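Local atomic coordinates of metallo-beta-lactamase (Serratia marcescens, PDB entry 5B1U), a protein that hydrolyses the beta-lactam ring of antibiotics, probably by means of two zinc ions bound in its active site, as in subclass B3 metallo-beta-lactamases. Residues 24-29 and 213-218; 69-74 and 170-175; 63-68 and 88-93. One frame throughout, in Å; residues are numbered along the deposited sequence. Where two conformers were deposited one is given.

Overall arrangement
Contacts 1 and 2 lie side by side at the active site, their centres about 10 Å apart; both touch the bound ligand and share water 2, on both zinc ions, and A214 N probably bonds A173 O between them. The centre of contact 3 is about 16 Å from that of contact 2; S70 N probably bonds L93 O between these two. Along the chain contact 1 encloses the other two, whose segments alternate: 63-68, 69-74, 88-93, 170-175. Contact 3 belongs to the seven-stranded sheet, whose strand 65-69 leads into the zinc-binding loop of contact 2; strand 166-173 belongs to the five-stranded sheet. The zinc ligands are thereby gathered where the two sheets meet.

Contact 1 (24-29 and 213-218). With ZN (zinc ion), chain C; HIW ((2R,4S)-2-[(1S,2R)-1-carboxy-2-hydroxypropyl]-4-[(2-{[(Z)-iminomethyl]amino}ethyl)sulfanyl]-3,4-dihydro-2H-pyrrole-5-ca rboxylic acid), chain V.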
loop_
_atom_site.group_PDB
_atom_site.type_symbol
_atom_site.label_atom_id
_atom_site.label_comp_id
_atom_site.label_asym_id
_atom_site.label_seq_id
_atom_site.Cartn_x
_atom_site.Cartn_y
_atom_site.Cartn_z
ATOM N N GLY A 24 7.163 -11.690 -2.917
ATOM C CA GLY A 24 8.281 -11.652 -2.009
ATOM C C GLY A 24 8.806 -10.272 -1.735
ATOM O O GLY A 24 9.422 -10.034 -0.684
ATOM N N GLY A 25 8.521 -9.345 -2.645
ATOM C CA GLY A 25 9.070 -8.016 -2.655
ATOM C C GLY A 25 8.085 -6.876 -2.479
ATOM O O GLY A 25 8.490 -5.735 -2.265
ATOM N N ILE A 26 6.799 -7.136 -2.721
ATOM C CA ILE A 26 5.800 -6.040 -2.681
ATOM C C ILE A 26 4.579 -6.528 -1.917
ATOM O O ILE A 26 4.058 -7.608 -2.171
ATOM C CB ILE A 26 5.341 -5.574 -4.074
ATOM C CG1 ILE A 26 6.527 -5.093 -4.921
ATOM C CG2 ILE A 26 4.266 -4.527 -3.972
ATOM C CD1 ILE A 26 7.141 -3.765 -4.467
ATOM N N SER A 27 4.132 -5.734 -0.960
ATOM C CA SER A 27 3.000 -6.112 -0.139
ATOM C C SER A 27 1.690 -6.024 -0.886
ATOM O O SER A 27 1.454 -5.106 -1.684
ATOM C CB SER A 27 2.895 -5.214 1.101
ATOM O OG SER A 27 4.045 -5.364 1.896
ATOM N N ALA A 28 0.831 -7.002 -0.617
ATOM C CA ALA A 28 -0.579 -6.861 -0.906
ATOM C C ALA A 28 -1.322 -7.570 0.183
ATOM O O ALA A 28 -0.813 -8.545 0.769
ATOM C CB ALA A 28 -0.942 -7.488 -2.243
ATOM N N VAL A 29 -2.461 -7.022 0.582
ATOM C CA VAL A 29 -3.201 -7.555 1.744
ATOM C C VAL A 29 -4.625 -7.853 1.370
ATOM O O VAL A 29 -5.250 -7.086 0.640
ATOM C CB VAL A 29 -3.144 -6.588 2.956
ATOM C CG1 VAL A 29 -4.279 -6.844 3.952
ATOM C CG2 VAL A 29 -1.761 -6.675 3.587
ATOM N N ALA A 213 4.045 -2.195 5.378
ATOM C CA ALA A 213 4.556 -1.161 4.475
ATOM C C ALA A 213 4.441 -1.675 3.021
ATOM O O ALA A 213 4.644 -2.854 2.768
ATOM C CB ALA A 213 6.009 -0.830 4.808
ATOM N N ALA A 214 4.135 -0.794 2.083
ATOM C CA ALA A 214 4.012 -1.158 0.663
ATOM C C ALA A 214 5.205 -1.957 0.150
ATOM O O ALA A 214 5.062 -2.980 -0.537
ATOM C CB ALA A 214 3.745 0.087 -0.174
ATOM N N HIS A 215 6.408 -1.507 0.519
ATOM C CA HIS A 215 7.622 -2.326 0.440
ATOM C C HIS A 215 7.836 -2.988 1.787
ATOM O O HIS A 215 8.094 -2.323 2.789
ATOM C CB HIS A 215 8.859 -1.462 0.085
ATOM C CG HIS A 215 8.859 -0.974 -1.325
ATOM N ND1 HIS A 215 9.332 -1.736 -2.361
ATOM C CD2 HIS A 215 8.281 0.103 -1.888
ATOM C CE1 HIS A 215 9.094 -1.124 -3.506
ATOM N NE2 HIS A 215 8.438 -0.005 -3.243
ATOM N N PRO A 216 7.579 -4.302 1.864
ATOM C CA PRO A 216 7.378 -4.936 3.185
ATOM C C PRO A 216 8.590 -4.824 4.107
ATOM O O PRO A 216 8.434 -4.796 5.331
ATOM C CB PRO A 216 7.036 -6.403 2.822
ATOM C CG PRO A 216 7.494 -6.574 1.412
ATOM C CD PRO A 216 7.368 -5.241 0.758
ATOM N N GLU A 217 9.787 -4.795 3.532
ATOM C CA GLU A 217 11.012 -4.650 4.335
ATOM C C GLU A 217 11.137 -3.323 5.071
ATOM O O GLU A 217 11.861 -3.212 6.056
ATOM C CB GLU A 217 12.248 -4.919 3.495
ATOM C CG GLU A 217 12.639 -3.808 2.584
ATOM C CD GLU A 217 11.839 -3.685 1.296
ATOM O OE1 GLU A 217 10.930 -4.510 0.992
ATOM O OE2 GLU A 217 12.143 -2.640 0.630
ATOM N N VAL A 218 10.329 -2.338 4.681
ATOM C CA VAL A 218 10.337 -1.056 5.367
ATOM C C VAL A 218 9.940 -1.195 6.840
ATOM O O VAL A 218 10.537 -0.526 7.688
ATOM C CB VAL A 218 9.442 -0.052 4.615
ATOM C CG1 VAL A 218 9.146 1.202 5.436
ATOM C CG2 VAL A 218 10.107 0.308 3.310
HETATM ZN ZN ZN C . 7.594 1.298 -4.684
HETATM O O31 HIW V . 9.211 3.848 -1.917
HETATM C C31 HIW V . 8.885 3.300 -2.985
HETATM O O32 HIW V . 7.648 2.885 -3.148
HETATM C C3 HIW V . 9.926 3.006 -3.961
HETATM N N4 HIW V . 9.725 2.265 -4.965
HETATM C C2 HIW V . 11.288 3.620 -3.896
HETATM C C1 HIW V . 11.836 3.218 -5.267
HETATM C C5 HIW V . 10.925 2.078 -5.789
HETATM C C6 HIW V . 10.548 2.091 -7.271
HETATM C C7 HIW V . 11.740 1.651 -8.084
HETATM O O71 HIW V . 11.685 1.693 -9.298
HETATM O O72 HIW V . 12.761 1.050 -7.526
HETATM C C61 HIW V . 10.084 3.444 -7.798
HETATM O O62 HIW V . 9.318 4.184 -6.841
HETATM C C62 HIW V . 9.212 3.260 -9.043
HETATM S S21 HIW V . 12.191 3.091 -2.420
HETATM C C22 HIW V . 12.123 1.304 -2.413
HETATM C C23 HIW V . 12.350 0.659 -1.042
HETATM N N24 HIW V . 11.752 1.371 0.077
HETATM C C25 HIW V . 12.458 2.199 0.844
HETATM N N26 HIW V . 11.882 2.748 1.811
HETATM O O HOH W 1 10.593 -4.170 -1.774
HETATM O O HOH W 2 7.097 2.719 -6.081
#
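The second zinc site is backed here by a loop meeting the zinc ligand H215: I26 lies alongside the imidazole, pointing the same way, and its CD1 comes within 3.4 Å of H215 CE1. CG1 anti to the carbonyl carbon (chi1 -58°) and a bend at chi2 (-71°) bring CD1 back to the ring, although the isoleucine CB points away from 213-218. The ring is held at both nitrogens: water 1, in its plane, accepts from H215 ND1 at 2.8 Å, and H215 NE2 binds zinc at 2.1 Å. Water 1 also donates to both G25 O and E217 OE1. D76 and H77 bind the same zinc, together with water 2 and the carboxylate oxygen O32 and ring nitrogen N4 of the ligand, ring-opened imipenem. C22 of the ligand lies over one face of the H215 ring, 3.9 Å above its plane.

S27 ties down the turn that carries the histidine. Its backbone N gives a nearly straight bond to A214 O (2.9 Å, 167° at the hydrogen), while S27 OG donates to A213 O at 2.7 Å. The same hydroxyl packs against P216, whose CB is 3.3 Å from S27 OG; Y20 touches both residues. A histidine on the loop after a strand, completing a second metal site with an Asp-His pair, is typical of the dinuclear centre of subclass B3 metallo-beta-lactamases.

Contact 2 (69-74 and 170-175); sequences LSTHSH and VVFADS. With ZN (zinc ion), chain B; NA (sodium ion), chain E; HIW ((2R,4S)-2-[(1S,2R)-1-carboxy-2-hydroxypropyl]-4-[(2-{[(Z)-iminomethyl]amino}ethyl)sulfanyl]-3,4-dihydro-2H-pyrrole-5-ca rboxylic acid), chain V.
F172 presents its ring to T71, the two side chains crossing at about a right angle. The methyl T71 CG2 approaches the ring obliquely, 3.5 Å from F172 CD1 and equally close to CE1. The threonine hydroxyl serves another partner, D41, to which T71 OG1 is hydrogen-bonded.

Past the end of the strand, D174 turns its carboxylate onto the zinc-binding loop. CG stands anti to the backbone N (chi1 -167°), which carries OD1 over to the imidazole of H72. D174 OD1 accepts from H72 ND1 over 2.6 Å (160° at the hydrogen) on its syn lone pair, and it lies close to the ring plane although ring and carboxylate are turned 40° apart. D174 OD1 also lies 3.3 Å from T71 CB, and S175 N reaches it through a weak bond. This second-shell carboxylate holds the ring so that H72 NE2 can bind the first zinc at 2.1 Å, and it probably makes that nitrogen more electron-rich. H74 ND1, H150 and water 2 complete the site; D111 likewise holds the far nitrogen of H74.

S175 comes last and was modelled in two conformers. In the one described, S175 OG donates to the ligand carboxylate oxygen O31 at 2.6 Å and is also hydrogen-bonded to T177, which bonds the ligand as well.

The loop 69-74, start of the HxHxDH metal-binding motif, runs from strand 65-69 to helix 75-78, with H74 at the helix N-cap. Strand 166-173 lies between strands 155-163 and 210-213 of the other sheet, and F172 reaches over to V40 of strand 37-40.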
loop_
_atom_site.group_PDB
_atom_site.type_symbol
_atom_site.label_atom_id
_atom_site.label_comp_id
_atom_site.label_asym_id
_atom_site.label_seq_id
_atom_site.Cartn_x
_atom_site.Cartn_y
_atom_site.Cartn_z
ATOM N N LEU A 69 -7.964 -1.514 -3.247
ATOM C CA LEU A 69 -7.521 -0.218 -2.766
ATOM C C LEU A 69 -6.091 -0.025 -3.238
ATOM O O LEU A 69 -5.262 -0.891 -3.033
ATOM C CB LEU A 69 -7.587 -0.145 -1.241
ATOM C CG LEU A 69 -8.895 -0.626 -0.595
ATOM C CD1 LEU A 69 -8.834 -0.487 0.909
ATOM C CD2 LEU A 69 -10.118 0.058 -1.175
ATOM N N SER A 70 -5.788 1.143 -3.787
ATOM C CA SER A 70 -4.444 1.468 -4.270
ATOM C C SER A 70 -3.779 2.416 -3.293
ATOM O O SER A 70 -4.359 3.449 -2.932
ATOM C CB SER A 70 -4.537 2.107 -5.649
ATOM O OG SER A 70 -3.285 2.598 -6.086
ATOM N N THR A 71 -2.570 2.072 -2.883
ATOM C CA THR A 71 -1.681 3.036 -2.185
ATOM C C THR A 71 -1.248 4.125 -3.131
ATOM O O THR A 71 -1.619 5.305 -2.961
ATOM C CB THR A 71 -0.436 2.372 -1.551
ATOM O OG1 THR A 71 0.254 1.621 -2.532
ATOM C CG2 THR A 71 -0.833 1.512 -0.353
ATOM N N HIS A 72 -0.492 3.766 -4.154
ATOM C CA HIS A 72 -0.145 4.724 -5.161
ATOM C C HIS A 72 0.169 4.072 -6.501
ATOM O O HIS A 72 0.408 2.869 -6.599
ATOM C CB HIS A 72 1.003 5.642 -4.711
ATOM C CG HIS A 72 2.349 4.996 -4.715
ATOM N ND1 HIS A 72 2.868 4.358 -3.613
ATOM C CD2 HIS A 72 3.281 4.877 -5.687
ATOM C CE1 HIS A 72 4.061 3.887 -3.897
ATOM N NE2 HIS A 72 4.324 4.158 -5.153
ATOM N N SER A 73 0.233 4.928 -7.506
ATOM C CA SER A 73 0.140 4.514 -8.916
ATOM C C SER A 73 1.497 4.396 -9.624
ATOM O O SER A 73 1.785 5.151 -10.529
ATOM C CB SER A 73 -0.773 5.513 -9.637
ATOM O OG SER A 73 -0.371 6.853 -9.364
ATOM N N HIS A 74 2.356 3.506 -9.110
ATOM C CA HIS A 74 3.585 3.090 -9.811
ATOM C C HIS A 74 3.529 1.606 -10.143
ATOM O O HIS A 74 2.793 0.838 -9.510
ATOM C CB HIS A 74 4.816 3.371 -8.966
ATOM C CG HIS A 74 5.127 4.815 -8.834
ATOM N ND1 HIS A 74 5.823 5.308 -7.766
ATOM C CD2 HIS A 74 4.791 5.881 -9.596
ATOM C CE1 HIS A 74 5.974 6.609 -7.908
ATOM N NE2 HIS A 74 5.352 6.980 -9.014
ATOM N N VAL A 170 -4.629 -1.863 12.286
ATOM C CA VAL A 170 -3.769 -2.261 11.166
ATOM C C VAL A 170 -3.646 -1.080 10.206
ATOM O O VAL A 170 -4.616 -0.373 9.909
ATOM C CB VAL A 170 -4.339 -3.507 10.446
ATOM C CG1 VAL A 170 -3.357 -3.970 9.378
ATOM C CG2 VAL A 170 -4.643 -4.630 11.417
ATOM N N VAL A 171 -2.421 -0.822 9.755
ATOM C CA VAL A 171 -2.136 0.251 8.795
ATOM C C VAL A 171 -1.404 -0.335 7.608
ATOM O O VAL A 171 -0.378 -1.007 7.789
ATOM C CB VAL A 171 -1.205 1.305 9.439
ATOM C CG1 VAL A 171 -0.828 2.401 8.461
ATOM C CG2 VAL A 171 -1.859 1.909 10.686
ATOM N N PHE A 172 -1.946 -0.138 6.404
ATOM C CA PHE A 172 -1.207 -0.414 5.169
ATOM C C PHE A 172 -0.592 0.891 4.715
ATOM O O PHE A 172 -1.280 1.811 4.235
ATOM C CB PHE A 172 -2.106 -1.021 4.104
ATOM C CG PHE A 172 -1.348 -1.690 2.972
ATOM C CD1 PHE A 172 -0.589 -0.955 2.064
ATOM C CD2 PHE A 172 -1.389 -3.061 2.816
ATOM C CE1 PHE A 172 0.067 -1.573 1.004
ATOM C CE2 PHE A 172 -0.722 -3.684 1.771
ATOM C CZ PHE A 172 -0.006 -2.938 0.847
ATOM N N ALA A 173 0.707 1.005 4.958
ATOM C CA ALA A 173 1.409 2.294 4.861
ATOM C C ALA A 173 1.913 2.525 3.434
ATOM O O ALA A 173 2.720 1.755 2.924
ATOM C CB ALA A 173 2.597 2.312 5.810
ATOM N N ASP A 174 1.413 3.562 2.790
ATOM C CA ASP A 174 1.958 3.991 1.501
ATOM C C ASP A 174 3.412 4.431 1.626
ATOM O O ASP A 174 3.892 4.720 2.725
ATOM C CB ASP A 174 1.118 5.132 0.945
ATOM C CG ASP A 174 1.385 5.445 -0.499
ATOM O OD1 ASP A 174 1.959 4.596 -1.200
ATOM O OD2 ASP A 174 1.046 6.567 -0.883
ATOM N N SER A 175 4.110 4.404 0.508
ATOM C CA SER A 175 5.479 4.921 0.431
ATOM C C SER A 175 5.534 6.393 0.735
ATOM O O SER A 175 4.772 7.175 0.182
ATOM C CB SER A 175 6.041 4.734 -0.963
ATOM O OG SER A 175 7.267 5.428 -1.059
HETATM ZN ZN ZN B . 6.227 4.355 -5.947
HETATM NA NA NA E . -4.306 6.056 -3.954
HETATM O O31 HIW V . 9.211 3.848 -1.917
HETATM C C31 HIW V . 8.885 3.300 -2.985
HETATM O O32 HIW V . 7.648 2.885 -3.148
HETATM C C3 HIW V . 9.926 3.006 -3.961
HETATM N N4 HIW V . 9.725 2.265 -4.965
HETATM C C2 HIW V . 11.288 3.620 -3.896
HETATM C C1 HIW V . 11.836 3.218 -5.267
HETATM C C5 HIW V . 10.925 2.078 -5.789
HETATM C C6 HIW V . 10.548 2.091 -7.271
HETATM C C7 HIW V . 11.740 1.651 -8.084
HETATM O O71 HIW V . 11.685 1.693 -9.298
HETATM O O72 HIW V . 12.761 1.050 -7.526
HETATM C C61 HIW V . 10.084 3.444 -7.798
HETATM O O62 HIW V . 9.318 4.184 -6.841
HETATM C C62 HIW V . 9.212 3.260 -9.043
HETATM S S21 HIW V . 12.191 3.091 -2.420
HETATM C C22 HIW V . 12.123 1.304 -2.413
HETATM C C23 HIW V . 12.350 0.659 -1.042
HETATM N N24 HIW V . 11.752 1.371 0.077
HETATM C C25 HIW V . 12.458 2.199 0.844
HETATM N N26 HIW V . 11.882 2.748 1.811
HETATM O O HOH W 3 -3.082 5.373 -6.336
HETATM O O HOH W 2 7.097 2.719 -6.081
#

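Contact 3 (63-68 and 88-93). With NA (sodium ion), chain J; SO4 (sulfate ion), chain U.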
loop_
_atom_site.group_PDB
_atom_site.type_symbol
_atom_site.label_atom_id
_atom_site.label_comp_id
_atom_site.label_asym_id
_atom_site.label_seq_id
_atom_site.Cartn_x
_atom_site.Cartn_y
_atom_site.Cartn_z
ATOM N N SER A 63 -13.920 -13.879 -7.117
ATOM C CA SER A 63 -15.194 -13.206 -7.361
ATOM C C SER A 63 -15.794 -12.535 -6.129
ATOM O O SER A 63 -16.670 -11.673 -6.277
ATOM C CB SER A 63 -16.218 -14.206 -7.939
ATOM O OG SER A 63 -16.424 -15.256 -7.056
ATOM N N ASP A 64 -15.303 -12.892 -4.939
ATOM C CA ASP A 64 -15.744 -12.262 -3.692
ATOM C C ASP A 64 -14.927 -11.032 -3.275
ATOM O O ASP A 64 -15.300 -10.358 -2.328
ATOM C CB ASP A 64 -15.733 -13.263 -2.555
ATOM C CG ASP A 64 -16.903 -14.239 -2.609
ATOM O OD1 ASP A 64 -17.945 -13.927 -3.236
ATOM O OD2 ASP A 64 -16.730 -15.349 -2.077
ATOM N N VAL A 65 -13.898 -10.685 -4.053
ATOM C CA VAL A 65 -13.145 -9.436 -3.820
ATOM C C VAL A 65 -13.916 -8.267 -4.437
ATOM O O VAL A 65 -14.131 -8.259 -5.655
ATOM C CB VAL A 65 -11.751 -9.506 -4.426
ATOM C CG1 VAL A 65 -11.007 -8.193 -4.194
ATOM C CG2 VAL A 65 -10.976 -10.695 -3.882
ATOM N N LYS A 66 -14.416 -7.377 -3.605
ATOM C CA LYS A 66 -15.323 -6.328 -4.060
ATOM C C LYS A 66 -14.648 -4.989 -4.331
ATOM O O LYS A 66 -15.152 -4.193 -5.164
ATOM C CB LYS A 66 -16.507 -6.155 -3.103
ATOM C CG LYS A 66 -17.254 -7.462 -2.840
ATOM C CD LYS A 66 -17.689 -8.204 -4.091
ATOM C CE LYS A 66 -18.469 -9.458 -3.732
ATOM N NZ LYS A 66 -18.800 -10.217 -4.952
ATOM N N TYR A 67 -13.564 -4.726 -3.617
ATOM C CA TYR A 67 -12.809 -3.501 -3.785
ATOM C C TYR A 67 -11.331 -3.842 -3.829
ATOM O O TYR A 67 -10.870 -4.763 -3.155
ATOM C CB TYR A 67 -13.022 -2.533 -2.622
ATOM C CG TYR A 67 -14.401 -1.925 -2.540
ATOM C CD1 TYR A 67 -14.800 -0.979 -3.456
ATOM C CD2 TYR A 67 -15.226 -2.224 -1.490
ATOM C CE1 TYR A 67 -16.029 -0.376 -3.368
ATOM C CE2 TYR A 67 -16.478 -1.626 -1.390
ATOM C CZ TYR A 67 -16.830 -0.682 -2.298
ATOM O OH TYR A 67 -18.063 -0.056 -2.148
ATOM N N ILE A 68 -10.627 -3.092 -4.651
ATOM C CA ILE A 68 -9.138 -3.078 -4.669
ATOM C C ILE A 68 -8.704 -1.648 -4.331
ATOM O O ILE A 68 -9.058 -0.713 -5.029
ATOM C CB ILE A 68 -8.574 -3.455 -6.045
ATOM C CG1 ILE A 68 -9.045 -4.853 -6.438
ATOM C CG2 ILE A 68 -7.032 -3.398 -6.033
ATOM C CD1 ILE A 68 -8.780 -5.258 -7.874
ATOM N N THR A 88 -11.595 -10.149 -10.763
ATOM C CA THR A 88 -12.473 -10.062 -9.594
ATOM C C THR A 88 -13.794 -9.365 -9.870
ATOM O O THR A 88 -14.787 -9.648 -9.188
ATOM C CB THR A 88 -11.826 -9.305 -8.426
ATOM O OG1 THR A 88 -11.472 -7.981 -8.838
ATOM C CG2 THR A 88 -10.598 -10.033 -7.891
ATOM N N GLY A 89 -13.772 -8.385 -10.775
ATOM C CA GLY A 89 -14.895 -7.486 -10.984
ATOM C C GLY A 89 -14.959 -6.357 -9.990
ATOM O O GLY A 89 -15.909 -5.570 -9.991
ATOM N N ALA A 90 -13.902 -6.224 -9.183
ATOM C CA ALA A 90 -13.902 -5.222 -8.116
ATOM C C ALA A 90 -13.845 -3.797 -8.658
ATOM O O ALA A 90 -13.412 -3.540 -9.786
ATOM C CB ALA A 90 -12.700 -5.453 -7.209
ATOM N N THR A 91 -14.253 -2.866 -7.809
ATOM C CA THR A 91 -14.017 -1.449 -8.021
ATOM C C THR A 91 -12.687 -1.080 -7.404
ATOM O O THR A 91 -12.364 -1.526 -6.293
ATOM C CB THR A 91 -15.160 -0.653 -7.366
ATOM O OG1 THR A 91 -16.383 -1.039 -8.010
ATOM C CG2 THR A 91 -14.950 0.827 -7.512
ATOM N N VAL A 92 -11.909 -0.281 -8.138
ATOM C CA VAL A 92 -10.596 0.200 -7.690
ATOM C C VAL A 92 -10.761 1.588 -7.084
ATOM O O VAL A 92 -11.326 2.470 -7.722
ATOM C CB VAL A 92 -9.618 0.266 -8.886
ATOM C CG1 VAL A 92 -8.258 0.785 -8.468
ATOM C CG2 VAL A 92 -9.496 -1.112 -9.538
ATOM N N LEU A 93 -10.252 1.776 -5.860
ATOM C CA LEU A 93 -10.352 3.052 -5.185
ATOM C C LEU A 93 -8.987 3.629 -4.988
ATOM O O LEU A 93 -8.070 2.924 -4.539
ATOM C CB LEU A 93 -11.058 2.906 -3.827
ATOM C CG LEU A 93 -12.459 2.285 -3.887
ATOM C CD1 LEU A 93 -13.057 2.155 -2.505
ATOM C CD2 LEU A 93 -13.409 3.077 -4.777
HETATM NA NA NA J . -17.324 -3.529 -8.816
HETATM S S SO4 U . -12.683 -17.815 -8.069
HETATM O O1 SO4 U . -12.263 -18.181 -9.447
HETATM O O2 SO4 U . -13.548 -16.591 -8.182
HETATM O O3 SO4 U . -11.423 -17.696 -7.279
HETATM O O4 SO4 U . -13.513 -18.894 -7.455
HETATM O O HOH W 4 -17.596 -11.048 -8.805
HETATM O O HOH W 5 -16.213 -8.081 -7.497
#
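Y67 and T91 stand side by side on one face of the sheet, pointing the same way, with Y67 CD1 3.9 Å from T91 CB. L93 slants in from farther along, its methyl CD1 3.7 Å from Y67 CD1 and oblique to the ring. V135 of strand 134-137 touches both Y67 and L93.

I68 and V92 point to the reverse face, where I81 of helix 81-88 packs on both. Here I68 CG1 rests against A90 CB at 3.8 Å, and its CD1 slants toward T88 OG1. Strands 65-68 and 91-93 run parallel, their axes 29° apart, and are joined through helices 75-78 and 81-88: a beta-alpha-beta crossover within the metallo-beta-lactamase fold. In its backbone ladder I68 uses both its N and its O toward strand 91-93: I68 N donates to T91 O at 2.9 Å, and L93 N to I68 O nearly in line with the carbonyl. T91 N reaches K66 O from well above the carbonyl plane.

Toward the start of the strands, V65 lies obliquely against T88, with V65 CB 3.7 Å from T88 CG2. T88 OG1 accepts from A90 N at 3.0 Å, closing an ST turn, and is also hydrogen-bonded to M84 O of helix 81-88. Ahead of the ladder, water 5 donates to both V65 O and T88 O, while G89 O and T91 OG1 bind a sodium ion.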